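70 KDA protein (Xanthomonas sp., PDB 4B2N) cleaves rubber oxidatively as a processive dioxygenase that carries two covalently bound c-type haems. Local coordinates at residues A[109-114]-A[238-243]; A[376-381]-A[644-649]; A[65-70]-A[305-310]. All blocks are in the same frame, centred on the assembly; numbering follows the deposited sequence. Where two conformers were deposited one is given.

Contact 1 (A[109-114]-A[238-243]); sequences QPMALA and LPLPWS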
loop_
_atom_site.group_PDB
_atom_site.type_symbol
_atom_site.label_atom_id
_atom_site.label_comp_id
_atom_site.label_asym_id
_atom_site.label_seq_id
_atom_site.Cartn_x
_atom_site.Cartn_y
_atom_site.Cartn_z
ATOM N N GLN A 109 2.552 -14.616 -6.087
ATOM C CA GLN A 109 3.431 -15.786 -6.038
ATOM C C GLN A 109 3.094 -16.848 -4.977
ATOM O O GLN A 109 3.229 -16.565 -3.828
ATOM C CB GLN A 109 4.875 -15.255 -5.790
ATOM C CG GLN A 109 5.898 -16.394 -5.776
ATOM C CD GLN A 109 5.913 -17.132 -7.061
ATOM O OE1 GLN A 109 6.183 -16.533 -8.143
ATOM N NE2 GLN A 109 5.717 -18.438 -6.995
ATOM N N PRO A 110 2.754 -18.103 -5.376
ATOM C CA PRO A 110 2.521 -19.133 -4.354
ATOM C C PRO A 110 3.780 -19.401 -3.549
ATOM O O PRO A 110 4.885 -19.390 -4.119
ATOM C CB PRO A 110 2.207 -20.378 -5.186
ATOM C CG PRO A 110 1.477 -19.837 -6.383
ATOM C CD PRO A 110 2.205 -18.517 -6.687
ATOM N N MET A 111 3.628 -19.740 -2.271
ATOM C CA MET A 111 4.799 -19.943 -1.402
ATOM C C MET A 111 4.958 -21.372 -0.932
ATOM O O MET A 111 6.065 -21.773 -0.657
ATOM C CB MET A 111 4.821 -18.997 -0.199
ATOM C CG MET A 111 4.809 -17.567 -0.632
ATOM S SD MET A 111 4.628 -16.376 0.736
ATOM C CE MET A 111 3.362 -17.184 1.692
ATOM N N ALA A 112 3.852 -22.103 -0.764
ATOM C CA ALA A 112 3.869 -23.430 -0.097
ATOM C C ALA A 112 2.787 -24.330 -0.665
ATOM O O ALA A 112 1.723 -23.859 -1.113
ATOM C CB ALA A 112 3.670 -23.215 1.404
ATOM N N LEU A 113 3.006 -25.639 -0.649
ATOM C CA LEU A 113 1.964 -26.598 -0.893
ATOM C C LEU A 113 0.936 -26.470 0.212
ATOM O O LEU A 113 1.260 -26.125 1.390
ATOM C CB LEU A 113 2.566 -28.037 -0.826
ATOM C CG LEU A 113 3.694 -28.286 -1.825
ATOM C CD1 LEU A 113 4.383 -29.577 -1.352
ATOM C CD2 LEU A 113 3.189 -28.501 -3.246
ATOM N N ALA A 114 -0.313 -26.728 -0.139
ATOM C CA ALA A 114 -1.316 -26.751 0.912
ATOM C C ALA A 114 -0.953 -27.682 2.118
ATOM O O ALA A 114 -1.127 -27.306 3.312
ATOM C CB ALA A 114 -2.651 -27.084 0.296
ATOM N N LEU A 238 11.883 -17.453 -4.207
ATOM C CA LEU A 238 10.660 -16.807 -4.755
ATOM C C LEU A 238 10.734 -15.322 -4.629
ATOM O O LEU A 238 11.285 -14.843 -3.653
ATOM C CB LEU A 238 9.473 -17.276 -3.981
ATOM C CG LEU A 238 9.286 -18.802 -4.127
ATOM C CD1 LEU A 238 8.094 -19.299 -3.296
ATOM C CD2 LEU A 238 9.176 -19.277 -5.562
ATOM N N PRO A 239 10.209 -14.579 -5.608
ATOM C CA PRO A 239 10.189 -13.119 -5.463
ATOM C C PRO A 239 9.008 -12.773 -4.468
ATOM O O PRO A 239 7.859 -12.771 -4.851
ATOM C CB PRO A 239 9.943 -12.609 -6.863
ATOM C CG PRO A 239 9.310 -13.788 -7.600
ATOM C CD PRO A 239 9.811 -15.054 -6.958
ATOM N N LEU A 240 9.291 -12.566 -3.194
ATOM C CA LEU A 240 8.195 -12.258 -2.266
ATOM C C LEU A 240 8.759 -11.241 -1.299
ATOM O O LEU A 240 9.966 -11.133 -1.163
ATOM C CB LEU A 240 7.616 -13.504 -1.592
ATOM C CG LEU A 240 8.404 -14.082 -0.428
ATOM C CD1 LEU A 240 8.024 -15.455 0.039
ATOM C CD2 LEU A 240 9.761 -14.144 -0.984
ATOM N N PRO A 241 7.895 -10.435 -0.691
ATOM C CA PRO A 241 8.397 -9.311 0.094
ATOM C C PRO A 241 8.906 -9.761 1.457
ATOM O O PRO A 241 8.613 -10.883 1.880
ATOM C CB PRO A 241 7.192 -8.376 0.247
ATOM C CG PRO A 241 6.016 -9.104 -0.246
ATOM C CD PRO A 241 6.420 -10.485 -0.769
ATOM N N TRP A 242 9.722 -8.902 2.100
ATOM C CA TRP A 242 10.251 -9.211 3.452
ATOM C C TRP A 242 9.887 -8.056 4.319
ATOM O O TRP A 242 9.284 -7.082 3.821
ATOM C CB TRP A 242 11.762 -9.386 3.313
ATOM C CG TRP A 242 12.443 -10.010 4.516
ATOM C CD1 TRP A 242 13.089 -9.325 5.538
ATOM C CD2 TRP A 242 12.621 -11.453 4.818
ATOM N NE1 TRP A 242 13.618 -10.221 6.450
ATOM C CE2 TRP A 242 13.366 -11.518 6.075
ATOM C CE3 TRP A 242 12.246 -12.639 4.196
ATOM C CZ2 TRP A 242 13.756 -12.738 6.652
ATOM C CZ3 TRP A 242 12.622 -13.879 4.779
ATOM C CH2 TRP A 242 13.352 -13.918 5.975
ATOM N N SER A 243 10.211 -8.103 5.617
ATOM C CA SER A 243 9.979 -6.921 6.393
ATOM C C SER A 243 10.984 -6.927 7.522
ATOM O O SER A 243 11.573 -7.987 7.856
ATOM C CB SER A 243 8.551 -6.910 6.951
ATOM O OG SER A 243 8.324 -8.034 7.775
#
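Gln-109 and Met-111 meet Leu-238, Pro-239 and Leu-240 across a wide backbone gap, the closest CA atoms, those of Gln-109 and Leu-240, being 7.0 Å apart. Every touch involves a side chain, on one side or both, a worked example of two largely irregular segments joined by van der Waals contact. A first torsion near 180° (chi1 -178°) sets CG of Gln-109 beside the carbonyl carbon, and a bend at chi2 folds the amide back on its own chain: NE2 donates to the carbonyl O of Pro-110 at 3.1 Å, in the carbonyl plane on a lone pair, with an N-H...O angle of 168°. OE1 accepts from the backbone N of Ile-322, so both ends of this buried amide are held. The amide thus fixed serves as a wall for apolar groups. The Leu-238 side chain crosses that of Gln-109 at about a right angle and splits its two methyls between neighbours: CD2 lies 3.8 Å from Gln-109 NE2, while CD1 presses on the backbone, 3.3 Å from Pro-110 O and 3.9 Å from Met-111 CA. The ring of Pro-239 adds a looser touch, its CD 4.1 Å from Gln-109 OE1. Farther along, Met-111 and Leu-240 also cross steeply, SD lying 3.6 Å from CD1 of the leucine; since Leu-240 occupies two conformations, this touch describes one of them. Helix 218-226 covers both residues, through Leu-221 and Met-225 on Met-111 and Ala-222 on Leu-240, and Met-599 packs on Leu-240. Next along the loop, Pro-241 touches the haem c of the first pocket. Along the strand, Met-111 and Ala-112 both face Ile-187, a classic beta bulge at the edge of the three-stranded antiparallel sheet.

Contact 2 (A[376-381]-A[644-649]); sequences GANGAI and TQSLTD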
loop_
_atom_site.group_PDB
_atom_site.type_symbol
_atom_site.label_atom_id
_atom_site.label_comp_id
_atom_site.label_asym_id
_atom_site.label_seq_id
_atom_site.Cartn_x
_atom_site.Cartn_y
_atom_site.Cartn_z
ATOM N N GLY A 376 4.750 34.150 12.358
ATOM C CA GLY A 376 6.137 33.651 12.235
ATOM C C GLY A 376 6.535 32.236 12.688
ATOM O O GLY A 376 7.737 31.891 12.649
ATOM N N ALA A 377 5.563 31.405 13.079
ATOM C CA ALA A 377 5.814 29.981 13.415
ATOM C C ALA A 377 6.441 29.173 12.258
ATOM O O ALA A 377 6.265 29.519 11.064
ATOM C CB ALA A 377 4.513 29.322 13.839
ATOM N N ASN A 378 7.179 28.120 12.596
ATOM C CA ASN A 378 7.709 27.202 11.556
ATOM C C ASN A 378 8.520 27.902 10.462
ATOM O O ASN A 378 8.522 27.433 9.321
ATOM C CB ASN A 378 6.534 26.494 10.898
ATOM C CG ASN A 378 5.867 25.538 11.839
ATOM O OD1 ASN A 378 6.552 24.822 12.575
ATOM N ND2 ASN A 378 4.556 25.518 11.843
ATOM N N GLY A 379 9.140 29.040 10.820
ATOM C CA GLY A 379 10.022 29.859 9.944
ATOM C C GLY A 379 11.041 29.023 9.168
ATOM O O GLY A 379 11.337 29.315 7.999
ATOM N N ALA A 380 11.531 27.956 9.795
ATOM C CA ALA A 380 12.552 27.059 9.209
ATOM C C ALA A 380 12.011 25.981 8.232
ATOM O O ALA A 380 12.787 25.269 7.590
ATOM C CB ALA A 380 13.257 26.326 10.346
ATOM N N ILE A 381 10.702 25.829 8.166
ATOM C CA ILE A 381 10.092 24.835 7.257
ATOM C C ILE A 381 9.519 25.571 6.082
ATOM O O ILE A 381 8.565 26.321 6.268
ATOM C CB ILE A 381 8.980 24.021 7.977
ATOM C CG1 ILE A 381 9.603 23.278 9.171
ATOM C CG2 ILE A 381 8.316 23.034 7.000
ATOM C CD1 ILE A 381 8.616 22.842 10.237
ATOM N N THR A 644 3.032 20.951 12.580
ATOM C CA THR A 644 1.973 20.873 13.585
ATOM C C THR A 644 2.358 21.327 15.031
ATOM O O THR A 644 1.497 21.521 15.891
ATOM C CB THR A 644 1.416 19.480 13.621
ATOM O OG1 THR A 644 2.480 18.564 13.908
ATOM C CG2 THR A 644 0.862 19.124 12.260
ATOM N N GLN A 645 3.641 21.449 15.287
ATOM C CA GLN A 645 4.132 21.914 16.619
ATOM C C GLN A 645 3.628 23.298 17.013
ATOM O O GLN A 645 3.619 23.605 18.187
ATOM C CB GLN A 645 5.645 21.960 16.625
ATOM C CG GLN A 645 6.177 23.150 15.857
ATOM C CD GLN A 645 7.587 22.927 15.362
ATOM O OE1 GLN A 645 8.304 22.044 15.850
ATOM N NE2 GLN A 645 7.992 23.704 14.354
ATOM N N SER A 646 3.240 24.099 16.026
ATOM C CA SER A 646 2.768 25.479 16.242
ATOM C C SER A 646 1.330 25.468 16.797
ATOM O O SER A 646 0.856 26.503 17.294
ATOM C CB SER A 646 2.813 26.257 14.915
ATOM O OG SER A 646 1.755 25.861 13.997
ATOM N N LEU A 647 0.638 24.318 16.715
ATOM C CA LEU A 647 -0.731 24.190 17.234
ATOM C C LEU A 647 -0.768 24.310 18.751
ATOM O O LEU A 647 0.236 24.096 19.418
ATOM C CB LEU A 647 -1.357 22.838 16.854
ATOM C CG LEU A 647 -1.530 22.734 15.364
ATOM C CD1 LEU A 647 -1.747 21.259 15.050
ATOM C CD2 LEU A 647 -2.766 23.535 14.949
ATOM N N THR A 648 -1.937 24.655 19.284
ATOM C CA THR A 648 -2.143 24.576 20.724
ATOM C C THR A 648 -2.749 23.239 21.025
ATOM O O THR A 648 -3.355 22.618 20.132
ATOM C CB THR A 648 -3.057 25.690 21.293
ATOM O OG1 THR A 648 -4.424 25.532 20.808
ATOM C CG2 THR A 648 -2.415 27.171 21.080
ATOM N N ASP A 649 -2.585 22.773 22.266
ATOM C CA ASP A 649 -3.236 21.529 22.642
ATOM C C ASP A 649 -4.758 21.618 22.442
ATOM O O ASP A 649 -5.391 20.614 22.092
ATOM C CB ASP A 649 -2.926 21.155 24.089
ATOM C CG ASP A 649 -1.565 20.506 24.266
ATOM O OD1 ASP A 649 -0.758 20.308 23.323
ATOM O OD2 ASP A 649 -1.269 20.227 25.428
#
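Asn-378 and Gln-645 reach past each other in opposite directions, their amide planes nearly coplanar, 21° apart, with NE2 of Gln-645 set against OD1 of Asn-378. The glutamine is extended beyond CG, and its NE2 donates to OD1 of the asparagine. The donor sits almost in line with the C=O bond, yet the N-H...O angle is only 141° and OD1 is tilted from the glutamine amide plane. At 2.5 Å between NE2 and OD1 the bond is shorter than usual for an amide pair, so its exact length is best read with caution. The opposite end of the asparagine amide turns to the backbone: ND2 donates to the carbonyl O of Phe-643, and passes 3.6 Å from both CB and OG of Ser-646 on the way. Ser-646 OG has its own partner, the carbonyl O of Leu-372. A small apolar touch lies beside it, where CB of Ala-377 points at Ser-646 and approaches its CB to 3.7 Å. Two overlapping turns present these groups, type II from Gly-376 to Gly-379 and type I from Asn-378 to Ile-381; Asn-378, with positive phi (54°), belongs to both. Facing it is the short 3-10 segment, just after His-641, the axial ligand of the second haem iron. A neutral amide pair, with van der Waals touches from Ser-646 and Ala-377, carries the link. The bond from ND2 to Phe-643 O is consistent with OD1 facing the glutamine, and the two segments meet without an ion pair between them, through a polar link whose one direct bond is of doubtful length.

Contact 3 (A[65-70]-A[305-310]); sequences AYFVDL and SLSSDN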
loop_
_atom_site.group_PDB
_atom_site.type_symbol
_atom_site.label_atom_id
_atom_site.label_comp_id
_atom_site.label_asym_id
_atom_site.label_seq_id
_atom_site.Cartn_x
_atom_site.Cartn_y
_atom_site.Cartn_z
ATOM N N ALA A 65 -0.636 17.459 -8.035
ATOM C CA ALA A 65 -0.422 16.100 -8.540
ATOM C C ALA A 65 -1.586 15.761 -9.455
ATOM O O ALA A 65 -2.687 15.391 -8.974
ATOM C CB ALA A 65 -0.331 15.112 -7.389
ATOM N N TYR A 66 -1.336 15.893 -10.764
ATOM C CA TYR A 66 -2.418 15.822 -11.691
ATOM C C TYR A 66 -2.701 14.416 -12.088
ATOM O O TYR A 66 -1.773 13.613 -12.222
ATOM C CB TYR A 66 -2.197 16.675 -12.925
ATOM C CG TYR A 66 -2.054 18.152 -12.621
ATOM C CD1 TYR A 66 -3.019 18.840 -11.887
ATOM C CD2 TYR A 66 -0.946 18.863 -13.047
ATOM C CE1 TYR A 66 -2.879 20.217 -11.598
ATOM C CE2 TYR A 66 -0.803 20.235 -12.745
ATOM C CZ TYR A 66 -1.796 20.902 -12.050
ATOM O OH TYR A 66 -1.682 22.258 -11.730
ATOM N N PHE A 67 -3.982 14.156 -12.312
ATOM C CA PHE A 67 -4.468 12.940 -12.910
ATOM C C PHE A 67 -4.026 12.856 -14.362
ATOM O O PHE A 67 -4.055 13.848 -15.052
ATOM C CB PHE A 67 -5.975 12.984 -12.862
ATOM C CG PHE A 67 -6.651 11.703 -13.209
ATOM C CD1 PHE A 67 -6.779 10.648 -12.237
ATOM C CD2 PHE A 67 -7.127 11.510 -14.478
ATOM C CE1 PHE A 67 -7.434 9.456 -12.543
ATOM C CE2 PHE A 67 -7.849 10.345 -14.780
ATOM C CZ PHE A 67 -7.983 9.298 -13.809
ATOM N N VAL A 68 -3.657 11.664 -14.847
ATOM C CA VAL A 68 -3.366 11.481 -16.262
ATOM C C VAL A 68 -4.310 10.430 -16.810
ATOM O O VAL A 68 -4.367 9.293 -16.300
ATOM C CB VAL A 68 -1.902 11.016 -16.550
ATOM C CG1 VAL A 68 -1.761 10.712 -18.051
ATOM C CG2 VAL A 68 -0.961 12.115 -16.155
ATOM N N ASP A 69 -5.029 10.797 -17.848
ATOM C CA ASP A 69 -6.041 9.929 -18.421
ATOM C C ASP A 69 -5.345 9.049 -19.446
ATOM O O ASP A 69 -4.913 9.525 -20.479
ATOM C CB ASP A 69 -7.187 10.778 -19.005
ATOM C CG ASP A 69 -8.283 9.924 -19.634
ATOM O OD1 ASP A 69 -8.117 8.682 -19.767
ATOM O OD2 ASP A 69 -9.293 10.499 -20.051
ATOM N N LEU A 70 -5.169 7.754 -19.137
ATOM C CA LEU A 70 -4.535 6.841 -20.090
ATOM C C LEU A 70 -5.501 6.263 -21.127
ATOM O O LEU A 70 -5.075 5.733 -22.189
ATOM C CB LEU A 70 -3.899 5.607 -19.345
ATOM C CG LEU A 70 -2.894 6.143 -18.311
ATOM C CD1 LEU A 70 -2.485 5.023 -17.345
ATOM C CD2 LEU A 70 -1.692 6.848 -18.999
ATOM N N SER A 305 3.785 8.909 -7.634
ATOM C CA SER A 305 4.557 8.741 -8.890
ATOM C C SER A 305 3.716 8.454 -10.170
ATOM O O SER A 305 4.162 8.789 -11.294
ATOM C CB SER A 305 5.525 7.603 -8.696
ATOM O OG SER A 305 4.848 6.433 -8.332
ATOM N N LEU A 306 2.587 7.775 -10.025
ATOM C CA LEU A 306 1.776 7.362 -11.174
ATOM C C LEU A 306 0.355 7.794 -11.132
ATOM O O LEU A 306 -0.206 7.905 -10.063
ATOM C CB LEU A 306 1.790 5.826 -11.291
ATOM C CG LEU A 306 3.172 5.170 -11.399
ATOM C CD1 LEU A 306 3.109 3.693 -11.148
ATOM C CD2 LEU A 306 3.781 5.430 -12.776
ATOM N N SER A 307 -0.274 7.984 -12.303
ATOM C CA SER A 307 -1.718 8.290 -12.389
ATOM C C SER A 307 -2.578 7.223 -11.782
ATOM O O SER A 307 -2.352 6.024 -12.034
ATOM C CB SER A 307 -2.152 8.384 -13.853
ATOM O OG SER A 307 -3.541 8.729 -13.907
ATOM N N SER A 308 -3.597 7.624 -11.017
ATOM C CA SER A 308 -4.590 6.662 -10.560
ATOM C C SER A 308 -5.426 6.010 -11.673
ATOM O O SER A 308 -6.194 5.116 -11.392
ATOM C CB SER A 308 -5.543 7.283 -9.531
ATOM O OG SER A 308 -4.775 7.576 -8.368
ATOM N N ASP A 309 -5.327 6.514 -12.899
ATOM C CA ASP A 309 -5.988 5.834 -14.045
ATOM C C ASP A 309 -5.316 4.470 -14.370
ATOM O O ASP A 309 -5.905 3.593 -15.044
ATOM C CB ASP A 309 -5.967 6.721 -15.294
ATOM C CG ASP A 309 -7.078 6.328 -16.288
ATOM O OD1 ASP A 309 -8.255 6.124 -15.872
ATOM O OD2 ASP A 309 -6.795 6.227 -17.500
ATOM N N ASN A 310 -4.090 4.314 -13.907
ATOM C CA ASN A 310 -3.269 3.195 -14.298
ATOM C C ASN A 310 -3.520 2.038 -13.379
ATOM O O ASN A 310 -3.822 2.235 -12.230
ATOM C CB ASN A 310 -1.770 3.566 -14.362
ATOM C CG ASN A 310 -0.951 2.831 -13.323
ATOM O OD1 ASN A 310 -0.426 1.805 -13.586
ATOM N ND2 ASN A 310 -0.837 3.412 -12.123
HETATM O O HOH W 1 -9.693 7.489 -17.725
#
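Ser-307 and Asp-309 reach from one short turn to the extended backbone of residues 67-69 and the Leu-70 that follows, and their torsions explain how two polar side chains bind the backbone of Val-68 and Leu-70. Ser-307 holds OG anti to its backbone N (chi1 -178°), which brings OG to Val-68. OG donates to Val-68 O at 2.6 Å and accepts from the N of Asp-309 at 3.0 Å, the latter bond closing an ST turn. The same OG stands 4.1 Å above the centre of the Phe-67 ring, covering one face, while CB of Ser-307 packs on CB of Val-68. Asp-309 carries its carboxylate across to the 65-70 segment (chi1 -157°) to take the N-H of Leu-70 on OD2 at 2.8 Å, on the anti side and 29° out of the carboxylate plane; OD2 is also bonded to His-71 ND1. CB of Asp-309 touches both Phe-67 CZ, at 3.6 Å, and Val-68 O. A second carboxylate comes near, with Asp-69 OD1 at 3.6 Å from Asp-309 OD2, but a water donates to OD1 of both, and Asn-72 N also bonds to Asp-69 OD1, which probably eases the repulsion. Beyond, Leu-70 lies alongside Asn-310, its CD1 3.4 Å from CB. The Asn-310 amide leads away from the 65-70 segment, ND2 donating to Ser-307 O and meeting Ser-313 OG, so that Ser-307 O serves two donors of one residue across a type I turn. Strand 306-307 pairs antiparallel with strand 299-300, whose Arg-299 packs on Val-68 and Ser-307. Ser-308 OG bonds to Lys-297 O and to Arg-294, a residue binding the first haem, and the chain then enters helix 312-319.

From the N terminus, residues 65-70 come first and meet 305-310 to close contact 3. Contact 1 is nested inside this loop, joining the edge of the three-stranded sheet at 109-114 to the 238-243 loop; its inner loop holds the first haem attachment site at Cys-191 and Cys-194, which therefore lies within both loops. The nearest atoms of contacts 1 and 3 are about 17 Å apart. Contact 2 opens only later and closes in series, linking the loop after helix 357-369 to the run into the C-terminal helix 649-660, and so enclosing the second haem attachment site. Contacts 1 and 2 stand on opposite sides of the chain's centre, their own centres 45 Å apart.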